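Local coordinates for protein 6-phosphogluconate dehydrogenase (Decarboxylating) (Geobacter metallireducens, PDB 4E21) that probably catalyses the NADP-dependent oxidative decarboxylation of 6-phosphogluconate in the pentose phosphate pathway, at residues 87-91 against 92-96; 214-217 against 218-222. One frame throughout, in Å; residues are numbered along the deposited sequence.

Contact 1: residues 87-91 against 92-96; sequences LMVPA and AVVDS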
ATOM      1  N   LEU B  87     -15.000 -15.765 -31.246  1.00 29.98           N
ATOM      2  CA  LEU B  87     -15.929 -14.861 -30.560  1.00 30.23           C
ATOM      3  C   LEU B  87     -15.196 -13.615 -30.053  1.00 32.35           C
ATOM      4  O   LEU B  87     -14.162 -13.726 -29.400  1.00 32.76           O
ATOM      5  CB  LEU B  87     -16.640 -15.551 -29.386  1.00 27.11           C
ATOM      6  CG  LEU B  87     -17.360 -16.894 -29.603  1.00 30.00           C
ATOM      7  CD1 LEU B  87     -17.917 -17.431 -28.297  1.00 28.62           C
ATOM      8  CD2 LEU B  87     -18.494 -16.775 -30.616  1.00 30.92           C
HETATM    9  N   MSE B  88     -15.728 -12.439 -30.384  1.00 33.09           N
HETATM   10  CA  MSE B  88     -15.296 -11.164 -29.810  1.00 34.18           C
HETATM   11  C   MSE B  88     -16.544 -10.434 -29.321  1.00 33.90           C
HETATM   12  O   MSE B  88     -16.811  -9.299 -29.722  1.00 33.78           O
HETATM   13  CB  MSE B  88     -14.563 -10.276 -30.825  1.00 33.24           C
HETATM   14  CG  MSE B  88     -13.096 -10.601 -31.060  1.00 37.26           C
HETATM   15 SE   MSE B  88     -12.086 -10.996 -29.425  0.65 33.25          SE
HETATM   16  CE  MSE B  88     -10.400 -10.206 -29.870  1.00 35.11           C
ATOM     17  N   VAL B  89     -17.315 -11.107 -28.472  1.00 32.94           N
ATOM     18  CA  VAL B  89     -18.498 -10.508 -27.864  1.00 34.17           C
ATOM     19  C   VAL B  89     -18.229 -10.122 -26.398  1.00 34.33           C
ATOM     20  O   VAL B  89     -17.211 -10.515 -25.823  1.00 32.89           O
ATOM     21  CB  VAL B  89     -19.709 -11.467 -27.950  1.00 31.91           C
ATOM     22  CG1 VAL B  89     -20.028 -11.777 -29.394  1.00 33.29           C
ATOM     23  CG2 VAL B  89     -19.440 -12.758 -27.203  1.00 30.70           C
ATOM     24  N   PRO B  90     -19.124  -9.319 -25.800  1.00 33.82           N
ATOM     25  CA  PRO B  90     -19.047  -9.087 -24.357  1.00 34.11           C
ATOM     26  C   PRO B  90     -19.008 -10.383 -23.568  1.00 33.81           C
ATOM     27  O   PRO B  90     -19.586 -11.389 -23.989  1.00 35.33           O
ATOM     28  CB  PRO B  90     -20.339  -8.320 -24.068  1.00 33.53           C
ATOM     29  CG  PRO B  90     -20.528  -7.491 -25.295  1.00 29.80           C
ATOM     30  CD  PRO B  90     -20.047  -8.369 -26.453  1.00 32.68           C
ATOM     31  N   ALA B  91     -18.316 -10.354 -22.434  1.00 31.92           N
ATOM     32  CA  ALA B  91     -18.158 -11.524 -21.587  1.00 33.61           C
ATOM     33  C   ALA B  91     -19.513 -12.089 -21.197  1.00 33.45           C
ATOM     34  O   ALA B  91     -19.686 -13.313 -21.055  1.00 29.88           O
ATOM     35  CB  ALA B  91     -17.353 -11.164 -20.328  1.00 32.84           C
ATOM     36  N   ALA B  92     -20.465 -11.171 -21.034  1.00 33.53           N
ATOM     37  CA  ALA B  92     -21.781 -11.469 -20.471  1.00 34.38           C
ATOM     38  C   ALA B  92     -22.711 -12.131 -21.486  1.00 32.91           C
ATOM     39  O   ALA B  92     -23.777 -12.630 -21.132  1.00 31.80           O
ATOM     40  CB  ALA B  92     -22.422 -10.188 -19.929  1.00 28.95           C
ATOM     41  N   VAL B  93     -22.291 -12.113 -22.744  1.00 33.63           N
ATOM     42  CA  VAL B  93     -23.099 -12.586 -23.859  1.00 35.08           C
ATOM     43  C   VAL B  93     -22.621 -13.970 -24.322  1.00 34.98           C
ATOM     44  O   VAL B  93     -23.307 -14.662 -25.086  1.00 35.61           O
ATOM     45  CB  VAL B  93     -23.014 -11.565 -25.024  1.00 33.05           C
ATOM     46  CG1 VAL B  93     -23.446 -12.194 -26.336  1.00 36.79           C
ATOM     47  CG2 VAL B  93     -23.858 -10.343 -24.712  1.00 31.44           C
ATOM     48  N   VAL B  94     -21.447 -14.369 -23.835  1.00 32.60           N
ATOM     49  CA  VAL B  94     -20.772 -15.570 -24.301  1.00 31.84           C
ATOM     50  C   VAL B  94     -21.590 -16.840 -24.113  1.00 32.50           C
ATOM     51  O   VAL B  94     -21.824 -17.563 -25.062  1.00 32.37           O
ATOM     52  CB  VAL B  94     -19.389 -15.750 -23.656  1.00 30.82           C
ATOM     53  CG1 VAL B  94     -18.771 -17.060 -24.094  1.00 28.93           C
ATOM     54  CG2 VAL B  94     -18.474 -14.606 -24.066  1.00 32.38           C
ATOM     55  N   ASP B  95     -22.017 -17.110 -22.890  1.00 33.11           N
ATOM     56  CA  ASP B  95     -22.698 -18.364 -22.605  1.00 32.59           C
ATOM     57  C   ASP B  95     -23.949 -18.515 -23.477  1.00 36.95           C
ATOM     58  O   ASP B  95     -24.259 -19.609 -23.946  1.00 38.19           O
ATOM     59  CB  ASP B  95     -23.032 -18.489 -21.113  1.00 30.95           C
ATOM     60  CG  ASP B  95     -21.870 -19.072 -20.278  1.00 35.15           C
ATOM     61  OD1 ASP B  95     -21.196 -20.014 -20.742  1.00 33.71           O
ATOM     62  OD2 ASP B  95     -21.631 -18.601 -19.137  1.00 33.75           O
ATOM     63  N   SER B  96     -24.647 -17.412 -23.720  1.00 35.88           N
ATOM     64  CA  SER B  96     -25.883 -17.478 -24.479  1.00 37.86           C
ATOM     65  C   SER B  96     -25.582 -17.541 -25.973  1.00 37.13           C
ATOM     66  O   SER B  96     -26.423 -17.944 -26.774  1.00 36.94           O
ATOM     67  CB  SER B  96     -26.782 -16.284 -24.167  1.00 38.13           C
ATOM     68  OG  SER B  96     -26.400 -15.180 -24.968  1.00 37.40           O
TER
HETATM   69  O   HOH W   1     -21.643 -15.389 -20.570  1.00 34.22           O

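Contact 2: residues 214-217 against 218-222; sequences NGIE and YGLMA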
ATOM      1  N   ASN B 214      -2.918  -7.601 -17.482  1.00 20.50           N
ATOM      2  CA  ASN B 214      -3.692  -6.399 -17.201  1.00 20.86           C
ATOM      3  C   ASN B 214      -3.434  -5.865 -15.791  1.00 21.38           C
ATOM      4  O   ASN B 214      -3.444  -4.661 -15.578  1.00 21.33           O
ATOM      5  CB  ASN B 214      -5.197  -6.651 -17.419  1.00 22.30           C
ATOM      6  CG  ASN B 214      -5.604  -6.472 -18.881  1.00 23.40           C
ATOM      7  OD1 ASN B 214      -4.847  -6.811 -19.789  1.00 22.96           O
ATOM      8  ND2 ASN B 214      -6.771  -5.897 -19.107  1.00 25.29           N
ATOM      9  N   GLY B 215      -3.232  -6.772 -14.837  1.00 20.81           N
ATOM     10  CA  GLY B 215      -2.949  -6.392 -13.468  1.00 20.49           C
ATOM     11  C   GLY B 215      -1.614  -5.664 -13.440  1.00 20.15           C
ATOM     12  O   GLY B 215      -1.493  -4.620 -12.827  1.00 18.29           O
ATOM     13  N   ILE B 216      -0.621  -6.229 -14.120  1.00 19.00           N
ATOM     14  CA  ILE B 216       0.684  -5.610 -14.245  1.00 19.50           C
ATOM     15  C   ILE B 216       0.555  -4.230 -14.898  1.00 19.71           C
ATOM     16  O   ILE B 216       1.133  -3.243 -14.432  1.00 18.53           O
ATOM     17  CB  ILE B 216       1.628  -6.504 -15.037  1.00 19.05           C
ATOM     18  CG1 ILE B 216       1.946  -7.762 -14.233  1.00 19.65           C
ATOM     19  CG2 ILE B 216       2.896  -5.757 -15.388  1.00 18.54           C
ATOM     20  CD1 ILE B 216       2.686  -8.810 -15.003  1.00 20.18           C
ATOM     21  N   GLU B 217      -0.248  -4.168 -15.949  1.00 19.09           N
ATOM     22  CA  GLU B 217      -0.486  -2.930 -16.655  1.00 20.56           C
ATOM     23  C   GLU B 217      -1.023  -1.842 -15.729  1.00 18.36           C
ATOM     24  O   GLU B 217      -0.647  -0.698 -15.866  1.00 17.12           O
ATOM     25  CB  GLU B 217      -1.414  -3.182 -17.829  1.00 18.55           C
ATOM     26  CG  GLU B 217      -1.962  -1.977 -18.521  1.00 20.05           C
ATOM     27  CD  GLU B 217      -3.159  -2.391 -19.381  1.00 25.90           C
ATOM     28  OE1 GLU B 217      -2.979  -3.224 -20.287  1.00 27.95           O
ATOM     29  OE2 GLU B 217      -4.293  -1.935 -19.131  1.00 28.69           O
ATOM     30  N   TYR B 218      -1.878  -2.213 -14.786  1.00 19.92           N
ATOM     31  CA  TYR B 218      -2.422  -1.266 -13.819  1.00 20.62           C
ATOM     32  C   TYR B 218      -1.290  -0.738 -12.925  1.00 18.74           C
ATOM     33  O   TYR B 218      -1.194   0.462 -12.685  1.00 18.64           O
ATOM     34  CB  TYR B 218      -3.458  -1.939 -12.919  1.00 21.12           C
ATOM     35  CG  TYR B 218      -4.867  -2.065 -13.447  1.00 22.93           C
ATOM     36  CD1 TYR B 218      -5.137  -2.305 -14.790  1.00 25.33           C
ATOM     37  CD2 TYR B 218      -5.945  -2.008 -12.574  1.00 24.11           C
ATOM     38  CE1 TYR B 218      -6.462  -2.454 -15.248  1.00 22.86           C
ATOM     39  CE2 TYR B 218      -7.254  -2.152 -13.019  1.00 23.49           C
ATOM     40  CZ  TYR B 218      -7.503  -2.369 -14.342  1.00 24.65           C
ATOM     41  OH  TYR B 218      -8.816  -2.505 -14.726  1.00 26.33           O
ATOM     42  N   GLY B 219      -0.468  -1.658 -12.410  1.00 17.87           N
ATOM     43  CA  GLY B 219       0.678  -1.324 -11.589  1.00 16.93           C
ATOM     44  C   GLY B 219       1.649  -0.398 -12.313  1.00 17.46           C
ATOM     45  O   GLY B 219       2.143   0.563 -11.724  1.00 16.93           O
ATOM     46  N   LEU B 220       1.914  -0.675 -13.592  1.00 17.94           N
ATOM     47  CA  LEU B 220       2.847   0.135 -14.376  1.00 18.68           C
ATOM     48  C   LEU B 220       2.317   1.545 -14.587  1.00 18.58           C
ATOM     49  O   LEU B 220       3.050   2.500 -14.391  1.00 17.67           O
ATOM     50  CB  LEU B 220       3.140  -0.493 -15.737  1.00 19.34           C
ATOM     51  CG  LEU B 220       3.658  -1.925 -15.786  1.00 20.56           C
ATOM     52  CD1 LEU B 220       3.722  -2.384 -17.232  1.00 18.45           C
ATOM     53  CD2 LEU B 220       5.051  -1.982 -15.136  1.00 19.09           C
HETATM   54  N   MSE B 221       1.051   1.666 -14.993  1.00 17.59           N
HETATM   55  CA  MSE B 221       0.427   2.970 -15.155  1.00 18.94           C
HETATM   56  C   MSE B 221       0.400   3.773 -13.852  1.00 19.59           C
HETATM   57  O   MSE B 221       0.714   4.966 -13.855  1.00 18.78           O
HETATM   58  CB  MSE B 221      -0.980   2.820 -15.708  1.00 19.33           C
HETATM   59  CG  MSE B 221      -1.006   2.279 -17.126  1.00 20.99           C
HETATM   60 SE   MSE B 221      -2.804   1.660 -17.636  0.73 27.65          SE
HETATM   61  CE  MSE B 221      -3.833   3.278 -17.332  1.00 25.22           C
ATOM     62  N   ALA B 222       0.031   3.120 -12.747  1.00 18.31           N
ATOM     63  CA  ALA B 222       0.079   3.739 -11.429  1.00 18.42           C
ATOM     64  C   ALA B 222       1.483   4.241 -11.029  1.00 18.36           C
ATOM     65  O   ALA B 222       1.607   5.291 -10.407  1.00 20.06           O
ATOM     66  CB  ALA B 222      -0.473   2.788 -10.365  1.00 18.75           C
TER

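Contact 1: residues 87-91 against 92-96
Val-89 meets Val-93 and Val-94 where the chain leaves strand 84-87 and turns into helix 94-101, a beta-to-alpha connection of the Rossmann-type nucleotide-binding domain. Its CG2 touches CG2 of Val-94 at 3.8 Å, and CB faces CG1 of Val-93 at 4.1 Å. The Val-89 and Val-93 side chains stand at about a right angle, whereas those of Val-89 and Val-94 cross obliquely. With chi1 near -60°, CG2 of Val-89 sits between its own backbone N and carbonyl carbon, and from there it reaches both later valines. Beside this group, CB of Pro-90 packs on CG2 of Val-93 at 4.1 Å. More loosely, CD1 of Leu-87 lies next to CG1 of Val-94.

These apolar groups are brought together by a tight turn. N of Val-93 donates to O of Pro-90 over 3.1 Å, closing a type I beta turn through Ala-91 and Ala-92; the donor stands well above the carbonyl plane, 60° out of it. CG2 of Val-94 also rests against the same Pro-90 oxygen. The next bond, from N of Val-94 to O of Ala-91, is weak.

Farther out, Leu-87 and Val-89 lean on Ile-28 of the neighbouring strand 24-28, and Val-89 also touches the glycine-rich turn that resembles a GxGxxG dinucleotide motif. Asp-95 forms salt bridges with Arg-124 and Arg-125 of helix 119-130. A water links O of Ala-91, to which it donates at 2.9 Å, with N of Asp-95, from which it accepts at 2.9 Å, bridging a carbonyl and an amide four residues apart.

Contact 2: residues 214-217 against 218-222
This is an i to i+4 contact along about two and a half turns of helix 205-232, a long helix of the C-terminal region of the family, buried between other helices and a second subunit. Ile-216 and Leu-220 lie side by side and point the same way, with CG2 of Ile-216 3.9 Å from CG of Leu-220. CG of Leu-220 also settles 3.2 Å from O of Ile-216, the carbonyl that accepts N of Leu-220 at 2.8 Å. Ala-223 and Tyr-224 of the second subunit pack on this pair, so an alanine in place of Leu-220 would probably leave CG2 of Ile-216 without its neighbour and open a gap at the subunit boundary.

On another flank Glu-217 and selenomethionine Met-221 also run alongside each other. The carboxylate of Glu-217 is carried out on an extended chain, while its CG meets SE of Met-221 at 3.8 Å; the same SE lies 3.7 Å from O of Glu-217. Met-221 further touches Leu-344 of the third subunit.

CG of Tyr-218, anti to its carbonyl carbon (chi1 -83°), sends the ring outward with a lean toward the preceding turn, and CD1 comes within 3.0 Å of O of Asn-214. That oxygen also accepts N of Tyr-218, and Arg-330 makes a cation-pi contact with the ring. Main-chain polar atoms are thus paired along the helix and pressed by carbon atoms, which suits a largely buried helix lined by two other subunits.

Contact 1 comes first along the chain, in the nucleotide-binding domain, and contact 2 follows in the C-terminal domain; they lie on opposite sides of the chain's centre. Their centres are 25 Å apart and their nearest atoms about 12 Å, so they do not touch. Residues 87-96 join strand 84-87 of the mixed sheet to helix 94-101, whereas residues 214-222 lie within helix 205-232, which follows strand 197-201, outermost within this chain. No other subunit touches contact 1, but two others reach contact 2. The pair thus contrasts a turn of the probable cofactor-binding domain with a helix that lies against two other subunits.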